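Local atomic coordinates of butyryl-CoA dehydrogenase (Marinomonas mediterranea, PDB entry 6CXT), a protein that belongs to the acyl-CoA dehydrogenase family of flavoproteins and binds flavin-adenine dinucleotide in the fold of that family. Residues B[240-245]-B[361-366]; B[315-320]-B[367-372]. All blocks are in the same frame, centred on the assembly; numbering follows the deposited sequence.

Contact 1 (B[240-245]-B[361-366]); sequences DWERCC and LFSGTS. With FK4 (S-[2-({N-[(2R)-2-hydroxy-4-{[(R)-hydroxy(oxo)-lambda~5~-phosphanyl]oxy}-3,3-dimethylbutanoyl]-beta-alanyl}amino)ethyl] 1H-pyrrole-2-carbothioate), chain C.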
loop_
_atom_site.group_PDB
_atom_site.type_symbol
_atom_site.label_atom_id
_atom_site.label_comp_id
_atom_site.label_asym_id
_atom_site.label_seq_id
_atom_site.Cartn_x
_atom_site.Cartn_y
_atom_site.Cartn_z
ATOM N N ASP B 240 -24.131 -6.847 -14.196
ATOM C CA ASP B 240 -24.014 -7.928 -13.219
ATOM C C ASP B 240 -23.427 -9.180 -13.844
ATOM O O ASP B 240 -22.574 -9.850 -13.245
ATOM C CB ASP B 240 -25.324 -8.184 -12.491
ATOM C CG ASP B 240 -25.119 -8.944 -11.207
ATOM O OD1 ASP B 240 -24.465 -8.386 -10.278
ATOM O OD2 ASP B 240 -25.590 -10.094 -11.126
ATOM N N TRP B 241 -23.830 -9.486 -15.076
ATOM C CA TRP B 241 -23.246 -10.582 -15.805
ATOM C C TRP B 241 -21.773 -10.312 -16.184
ATOM O O TRP B 241 -20.924 -11.196 -16.038
ATOM C CB TRP B 241 -24.030 -10.866 -17.126
ATOM C CG TRP B 241 -25.254 -11.708 -16.872
ATOM C CD1 TRP B 241 -26.583 -11.288 -16.863
ATOM C CD2 TRP B 241 -25.270 -13.099 -16.599
ATOM N NE1 TRP B 241 -27.407 -12.349 -16.575
ATOM C CE2 TRP B 241 -26.641 -13.477 -16.422
ATOM C CE3 TRP B 241 -24.269 -14.076 -16.471
ATOM C CZ2 TRP B 241 -27.009 -14.763 -16.081
ATOM C CZ3 TRP B 241 -24.636 -15.353 -16.180
ATOM C CH2 TRP B 241 -26.016 -15.700 -16.001
ATOM N N GLU B 242 -21.515 -9.142 -16.716
ATOM C CA GLU B 242 -20.170 -8.827 -17.245
ATOM C C GLU B 242 -19.137 -8.710 -16.094
ATOM O O GLU B 242 -18.064 -9.303 -16.142
ATOM C CB GLU B 242 -20.209 -7.533 -18.033
ATOM C CG GLU B 242 -18.891 -7.272 -18.736
ATOM C CD GLU B 242 -18.946 -6.020 -19.576
ATOM O OE1 GLU B 242 -19.346 -6.122 -20.744
ATOM O OE2 GLU B 242 -18.584 -4.926 -19.104
ATOM N N ARG B 243 -19.494 -7.966 -15.052
ATOM C CA ARG B 243 -18.582 -7.716 -13.918
ATOM C C ARG B 243 -18.256 -9.037 -13.235
ATOM O O ARG B 243 -17.164 -9.202 -12.702
ATOM C CB ARG B 243 -19.233 -6.739 -12.939
ATOM C CG ARG B 243 -19.234 -5.285 -13.445
ATOM C CD ARG B 243 -20.091 -4.463 -12.476
ATOM N NE ARG B 243 -20.335 -3.146 -13.047
ATOM C CZ ARG B 243 -21.328 -2.323 -12.664
ATOM N NH1 ARG B 243 -22.195 -2.709 -11.738
ATOM N NH2 ARG B 243 -21.463 -1.124 -13.236
ATOM N N CYS B 244 -19.206 -9.975 -13.261
ATOM C CA CYS B 244 -19.023 -11.292 -12.657
ATOM C C CYS B 244 -18.195 -12.228 -13.546
ATOM O O CYS B 244 -17.142 -12.783 -13.096
ATOM C CB CYS B 244 -20.380 -11.956 -12.368
ATOM S SG CYS B 244 -20.274 -13.544 -11.482
ATOM N N CYS B 245 -18.636 -12.428 -14.787
ATOM C CA CYS B 245 -18.109 -13.503 -15.597
ATOM C C CYS B 245 -16.930 -13.083 -16.461
ATOM O O CYS B 245 -16.051 -13.877 -16.686
ATOM C CB CYS B 245 -19.212 -14.076 -16.512
ATOM S SG CYS B 245 -20.637 -14.707 -15.543
ATOM N N LEU B 361 -10.882 0.054 -15.433
ATOM C CA LEU B 361 -11.717 1.118 -16.041
ATOM C C LEU B 361 -13.030 0.570 -16.593
ATOM O O LEU B 361 -14.102 1.070 -16.191
ATOM C CB LEU B 361 -10.955 1.787 -17.185
ATOM C CG LEU B 361 -9.632 2.421 -16.737
ATOM C CD1 LEU B 361 -8.927 2.966 -17.963
ATOM C CD2 LEU B 361 -9.795 3.515 -15.636
ATOM N N PHE B 362 -12.976 -0.441 -17.462
ATOM C CA PHE B 362 -14.203 -0.917 -18.137
ATOM C C PHE B 362 -15.093 -1.684 -17.165
ATOM O O PHE B 362 -14.619 -2.169 -16.123
ATOM C CB PHE B 362 -13.925 -1.690 -19.447
ATOM C CG PHE B 362 -13.022 -2.883 -19.293
ATOM C CD1 PHE B 362 -13.426 -4.039 -18.577
ATOM C CD2 PHE B 362 -11.767 -2.870 -19.931
ATOM C CE1 PHE B 362 -12.579 -5.147 -18.474
ATOM C CE2 PHE B 362 -10.908 -3.974 -19.813
ATOM C CZ PHE B 362 -11.314 -5.107 -19.112
ATOM N N SER B 363 -16.383 -1.790 -17.486
ATOM C CA SER B 363 -17.381 -2.372 -16.602
ATOM C C SER B 363 -17.581 -1.567 -15.295
ATOM O O SER B 363 -18.078 -2.086 -14.327
ATOM C CB SER B 363 -17.112 -3.847 -16.268
ATOM O OG SER B 363 -16.595 -4.518 -17.411
ATOM N N GLY B 364 -17.244 -0.292 -15.311
ATOM C CA GLY B 364 -17.268 0.573 -14.104
ATOM C C GLY B 364 -15.879 0.654 -13.465
ATOM O O GLY B 364 -15.300 -0.400 -13.150
ATOM N N THR B 365 -15.365 1.841 -13.261
ATOM C CA THR B 365 -14.032 1.966 -12.658
ATOM C C THR B 365 -14.006 1.403 -11.231
ATOM O O THR B 365 -15.075 1.176 -10.577
ATOM C CB THR B 365 -13.538 3.402 -12.570
ATOM O OG1 THR B 365 -14.301 4.104 -11.558
ATOM C CG2 THR B 365 -13.622 4.134 -13.954
ATOM N N SER B 366 -12.778 1.223 -10.697
ATOM C CA SER B 366 -12.670 0.779 -9.302
ATOM C C SER B 366 -13.456 1.719 -8.368
ATOM O O SER B 366 -14.000 1.283 -7.366
ATOM C CB SER B 366 -11.137 0.778 -8.947
ATOM O OG SER B 366 -10.571 -0.248 -9.818
HETATM O O01 FK4 C . -26.907 -0.319 -10.154
HETATM P P02 FK4 C . -27.363 1.034 -10.793
HETATM O O03 FK4 C . -26.231 1.981 -11.324
HETATM C C04 FK4 C . -25.025 2.058 -10.619
HETATM C C05 FK4 C . -24.275 3.346 -10.778
HETATM C C06 FK4 C . -22.956 3.222 -9.971
HETATM C C07 FK4 C . -25.172 4.487 -10.227
HETATM C C08 FK4 C . -23.998 3.671 -12.270
HETATM O O09 FK4 C . -23.599 5.004 -12.473
HETATM C C10 FK4 C . -23.007 2.693 -12.934
HETATM N N11 FK4 C . -21.808 3.343 -13.443
HETATM C C12 FK4 C . -20.816 2.528 -14.050
HETATM C C13 FK4 C . -21.023 2.409 -15.576
HETATM C C14 FK4 C . -20.461 1.171 -16.134
HETATM N N15 FK4 C . -20.127 1.348 -17.482
HETATM C C16 FK4 C . -19.632 0.206 -18.253
HETATM C C17 FK4 C . -19.972 0.342 -19.750
HETATM S S18 FK4 C . -19.834 -1.194 -20.619
HETATM C C19 FK4 C . -18.101 -1.607 -20.417
HETATM C C20 FK4 C . -17.899 -2.768 -21.308
HETATM C C21 FK4 C . -16.711 -3.326 -21.725
HETATM C C22 FK4 C . -17.073 -4.426 -22.530
HETATM C C23 FK4 C . -18.487 -4.500 -22.588
HETATM N N24 FK4 C . -19.009 -3.505 -21.842
HETATM O O25 FK4 C . -17.300 -0.712 -20.065
HETATM O O26 FK4 C . -20.340 0.113 -15.522
HETATM O O27 FK4 C . -23.144 1.425 -12.997
HETATM O O28 FK4 C . -28.262 0.711 -11.941
#

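Contact 2 (B[315-320]-B[367-372]); sequences AVAMSK and DIQREL. With FAD (flavin-adenine dinucleotide), chain D.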
loop_
_atom_site.group_PDB
_atom_site.type_symbol
_atom_site.label_atom_id
_atom_site.label_comp_id
_atom_site.label_asym_id
_atom_site.label_seq_id
_atom_site.Cartn_x
_atom_site.Cartn_y
_atom_site.Cartn_z
ATOM N N ALA B 315 -21.216 -8.777 -3.844
ATOM C CA ALA B 315 -20.210 -9.794 -4.106
ATOM C C ALA B 315 -19.592 -9.619 -5.484
ATOM O O ALA B 315 -18.376 -9.872 -5.669
ATOM C CB ALA B 315 -20.787 -11.197 -3.995
ATOM N N VAL B 316 -20.428 -9.260 -6.471
ATOM C CA VAL B 316 -19.920 -9.064 -7.842
ATOM C C VAL B 316 -19.021 -7.836 -7.932
ATOM O O VAL B 316 -17.937 -7.864 -8.561
ATOM C CB VAL B 316 -21.098 -9.033 -8.883
ATOM C CG1 VAL B 316 -20.603 -8.505 -10.244
ATOM C CG2 VAL B 316 -21.650 -10.440 -9.060
ATOM N N ALA B 317 -19.443 -6.745 -7.316
ATOM C CA ALA B 317 -18.614 -5.568 -7.346
ATOM C C ALA B 317 -17.265 -5.842 -6.579
ATOM O O ALA B 317 -16.212 -5.371 -7.025
ATOM C CB ALA B 317 -19.339 -4.390 -6.705
ATOM N N MET B 318 -17.320 -6.541 -5.433
ATOM C CA MET B 318 -16.074 -6.860 -4.724
ATOM C C MET B 318 -15.153 -7.718 -5.603
ATOM O O MET B 318 -13.933 -7.498 -5.621
ATOM C CB MET B 318 -16.376 -7.581 -3.400
ATOM C CG MET B 318 -17.027 -6.646 -2.378
ATOM S SD MET B 318 -17.080 -7.558 -0.808
ATOM C CE MET B 318 -17.548 -6.165 0.234
ATOM N N SER B 319 -15.703 -8.688 -6.313
ATOM C CA SER B 319 -14.919 -9.567 -7.147
ATOM C C SER B 319 -14.283 -8.832 -8.290
ATOM O O SER B 319 -13.057 -9.001 -8.569
ATOM C CB SER B 319 -15.812 -10.683 -7.656
ATOM O OG SER B 319 -15.131 -11.548 -8.528
ATOM N N LYS B 320 -15.094 -7.990 -8.971
ATOM C CA LYS B 320 -14.592 -7.195 -10.126
ATOM C C LYS B 320 -13.402 -6.335 -9.628
ATOM O O LYS B 320 -12.332 -6.238 -10.278
ATOM C CB LYS B 320 -15.717 -6.239 -10.635
ATOM C CG LYS B 320 -15.433 -5.585 -11.986
ATOM C CD LYS B 320 -14.428 -4.436 -11.960
ATOM C CE LYS B 320 -14.560 -3.580 -13.208
ATOM N NZ LYS B 320 -13.579 -2.439 -13.332
ATOM N N ASP B 367 -13.419 3.021 -8.640
ATOM C CA ASP B 367 -14.148 3.981 -7.773
ATOM C C ASP B 367 -15.634 3.693 -7.783
ATOM O O ASP B 367 -16.266 3.799 -6.739
ATOM C CB ASP B 367 -13.872 5.412 -8.207
ATOM C CG ASP B 367 -12.371 5.734 -8.192
ATOM O OD1 ASP B 367 -11.686 5.326 -7.193
ATOM O OD2 ASP B 367 -11.879 6.361 -9.156
ATOM N N ILE B 368 -16.179 3.309 -8.962
ATOM C CA ILE B 368 -17.610 2.993 -9.064
ATOM C C ILE B 368 -17.939 1.693 -8.361
ATOM O O ILE B 368 -18.963 1.547 -7.673
ATOM C CB ILE B 368 -18.016 2.945 -10.562
ATOM C CG1 ILE B 368 -18.043 4.344 -11.156
ATOM C CG2 ILE B 368 -19.320 2.171 -10.818
ATOM C CD1 ILE B 368 -18.523 5.495 -10.313
ATOM N N GLN B 369 -17.047 0.702 -8.487
ATOM C CA GLN B 369 -17.261 -0.535 -7.713
ATOM C C GLN B 369 -17.350 -0.214 -6.213
ATOM O O GLN B 369 -18.169 -0.813 -5.512
ATOM C CB GLN B 369 -16.140 -1.597 -7.968
ATOM C CG GLN B 369 -15.923 -1.952 -9.445
ATOM C CD GLN B 369 -17.235 -2.400 -10.168
ATOM O OE1 GLN B 369 -18.040 -3.187 -9.649
ATOM N NE2 GLN B 369 -17.423 -1.899 -11.361
ATOM N N ARG B 370 -16.501 0.675 -5.718
ATOM C CA ARG B 370 -16.590 0.999 -4.290
ATOM C C ARG B 370 -17.883 1.757 -3.974
ATOM O O ARG B 370 -18.454 1.532 -2.912
ATOM C CB ARG B 370 -15.401 1.810 -3.824
ATOM C CG ARG B 370 -14.136 0.866 -3.816
ATOM C CD ARG B 370 -12.996 1.616 -3.057
ATOM N NE ARG B 370 -11.755 0.792 -3.154
ATOM C CZ ARG B 370 -10.809 0.912 -4.108
ATOM N NH1 ARG B 370 -10.917 1.811 -5.098
ATOM N NH2 ARG B 370 -9.758 0.061 -4.099
ATOM N N GLU B 371 -18.326 2.616 -4.893
ATOM C CA GLU B 371 -19.665 3.210 -4.726
ATOM C C GLU B 371 -20.750 2.164 -4.565
ATOM O O GLU B 371 -21.591 2.278 -3.661
ATOM C CB GLU B 371 -20.025 4.192 -5.860
ATOM C CG GLU B 371 -19.238 5.455 -5.754
ATOM C CD GLU B 371 -19.650 6.272 -4.544
ATOM O OE1 GLU B 371 -20.701 6.924 -4.560
ATOM O OE2 GLU B 371 -18.936 6.280 -3.545
ATOM N N LEU B 372 -20.746 1.156 -5.430
ATOM C CA LEU B 372 -21.708 0.091 -5.315
ATOM C C LEU B 372 -21.550 -0.717 -4.044
ATOM O O LEU B 372 -22.521 -1.068 -3.392
ATOM C CB LEU B 372 -21.568 -0.882 -6.490
ATOM C CG LEU B 372 -22.053 -0.190 -7.783
ATOM C CD1 LEU B 372 -21.392 -0.820 -9.033
ATOM C CD2 LEU B 372 -23.586 -0.313 -7.773
HETATM P PA FAD D . -15.070 9.232 -16.052
HETATM O O1A FAD D . -16.421 8.636 -15.707
HETATM O O2A FAD D . -14.864 10.596 -16.690
HETATM O O5B FAD D . -14.131 9.093 -14.730
HETATM C C5B FAD D . -12.842 9.741 -14.624
HETATM C C4B FAD D . -12.403 9.523 -13.162
HETATM O O4B FAD D . -13.392 10.085 -12.263
HETATM C C3B FAD D . -12.290 8.037 -12.839
HETATM O O3B FAD D . -11.214 7.962 -11.894
HETATM C C2B FAD D . -13.609 7.753 -12.086
HETATM O O2B FAD D . -13.557 6.588 -11.225
HETATM C C1B FAD D . -13.851 9.104 -11.348
HETATM N N9A FAD D . -15.285 9.208 -11.007
HETATM C C8A FAD D . -16.324 9.428 -11.856
HETATM N N7A FAD D . -17.517 9.348 -11.167
HETATM C C5A FAD D . -17.231 9.053 -9.867
HETATM C C6A FAD D . -17.980 8.838 -8.601
HETATM N N6A FAD D . -19.358 8.878 -8.556
HETATM N N1A FAD D . -17.249 8.558 -7.480
HETATM C C2A FAD D . -15.875 8.476 -7.471
HETATM N N3A FAD D . -15.148 8.688 -8.591
HETATM C C4A FAD D . -15.747 8.963 -9.782
HETATM N N1 FAD D . -18.206 1.500 -22.703
HETATM C C2 FAD D . -19.258 0.925 -23.391
HETATM O O2 FAD D . -20.357 1.542 -23.338
HETATM N N3 FAD D . -19.153 -0.230 -24.109
HETATM C C4 FAD D . -17.968 -0.861 -24.237
HETATM O O4 FAD D . -17.894 -1.898 -24.898
HETATM C C4X FAD D . -16.769 -0.291 -23.531
HETATM N N5 FAD D . -15.534 -0.833 -23.622
HETATM C C5X FAD D . -14.436 -0.278 -23.038
HETATM C C6 FAD D . -13.183 -0.926 -23.205
HETATM C C7 FAD D . -12.031 -0.355 -22.625
HETATM C C7M FAD D . -10.700 -1.029 -22.841
HETATM C C8 FAD D . -12.127 0.892 -21.847
HETATM C C8M FAD D . -10.914 1.489 -21.216
HETATM C C9 FAD D . -13.374 1.523 -21.648
HETATM C C9A FAD D . -14.533 0.958 -22.227
HETATM N N10 FAD D . -15.821 1.568 -22.091
HETATM C C10 FAD D . -16.947 0.956 -22.743
HETATM C "C1'" FAD D . -16.005 2.805 -21.345
HETATM C "C2'" FAD D . -15.905 2.501 -19.831
HETATM O "O2'" FAD D . -17.033 1.776 -19.311
HETATM C "C3'" FAD D . -15.632 3.807 -19.102
HETATM O "O3'" FAD D . -14.315 4.232 -19.511
HETATM C "C4'" FAD D . -15.821 3.841 -17.576
HETATM O "O4'" FAD D . -17.236 3.683 -17.238
HETATM C "C5'" FAD D . -15.328 5.169 -16.984
HETATM O "O5'" FAD D . -15.931 6.236 -17.727
HETATM P P FAD D . -15.022 7.399 -18.269
HETATM O O1P FAD D . -15.892 8.447 -18.970
HETATM O O2P FAD D . -13.856 6.896 -19.099
HETATM O O3P FAD D . -14.366 8.136 -17.004
#

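Contact 1 (B[240-245]-B[361-366])
E242 and R243, neighbours on the last turns of a helix, both reach S363 in the loop 361-366, one through the serine hydroxyl and the other through its carbonyl. The S363 hydroxyl donates to E242, OG to OE2 2.6 Å, meeting the carboxylate on its anti side and 29° out of its plane. With CG anti to the backbone N (chi1 -173°) and the chain extended to CD, the E242 carboxylate is carried across to the serine. R243 stretches from CG to NE alongside S363, its CG 3.8 Å from S363 CB, and NE donates to S363 O at 2.8 Å. Its NH2 forks between two amide carbonyls of the ligand, 2.8 Å to FK4 O26 and 3.1 Å to FK4 O27, so three bonds fix the guanidinium. The backbone helps too: S363 N points almost straight (177°) at the thioester oxygen FK4 O25, 2.9 Å away. The positive phi of S363 and G364 bends the loop sharply here, and at G364 the backbone takes angles at which a beta carbon would press on the preceding carbonyl oxygen. Together these residues form part of the wall of the FK4 pocket within the C-terminal domain of the acyl-CoA dehydrogenase fold. Helix 231-245 packs on helix 64-77 and helix 81-101 through W241 and C245 and on helix 313-338 through R243, while the loop 361-366 leads into helix 366-377.

Contact 2 (B[315-320]-B[367-372])
Two helices of the C-terminal helical domain of the acyl-CoA dehydrogenase fold pack here in a nearly antiparallel pair, 154° between the segment directions and 8.8 Å between their axes at closest approach. The small side chain of A317 lets the backbones come close, its CA lying 5.2 Å from that of Q369. The Q369 chain, bent at chi2 (-54°), brings its amide in between the helices and lays OE1 against the alanine, 3.4 Å from both A317 CA and A317 CB. OE1 is buried without a hydrogen-bonding partner, whereas NE2 donates to G364 O. K320 crosses the glutamine at about a right angle: its CD rests 3.8 Å from Q369 CG and its CE 3.8 Å from Q369 NE2. This contact is van der Waals in kind, for the K320 ammonium goes on to the carbonyls of S359, F362 and G364. One turn beyond Q369, L372 closes the other end, with CB 4.2 Å from A317 CB. On helix 367-372 the side chain of D367 serves the cofactor, its OD2 accepting a hydrogen bond of 2.7 Å from the ribose hydroxyl FAD O2B, while I368 CD1 sits 3.8 Å from the adenine atom FAD C6A. R370 makes a salt bridge to D287 of a third subunit. Helix 313-338 also packs on helix 279-306, through A315, M318 and S319, and helix 231-245 meets both partners through R243.

The two contacts are centred about 8 Å apart; their segments alternate along the chain, and 361-366 of contact 1 runs directly into 367-372 of contact 2. They are tied by polar side chains of contact 2 that hold the loop's carbonyls. K320 NZ lies 2.7 Å from G364 O, and Q369 NE2 is 3.2 Å from the same oxygen, both probable hydrogen bonds. R243 also touches V316, Q369 and L372, which adds a second link between the pairs. Contact 1 lines the FK4 pocket, and contact 2 reaches it through I368 and L372; T365 OG1 also bonds to the ribose hydroxyl held by D367, so one loop-helix junction serves ligand and flavin cofactor alike.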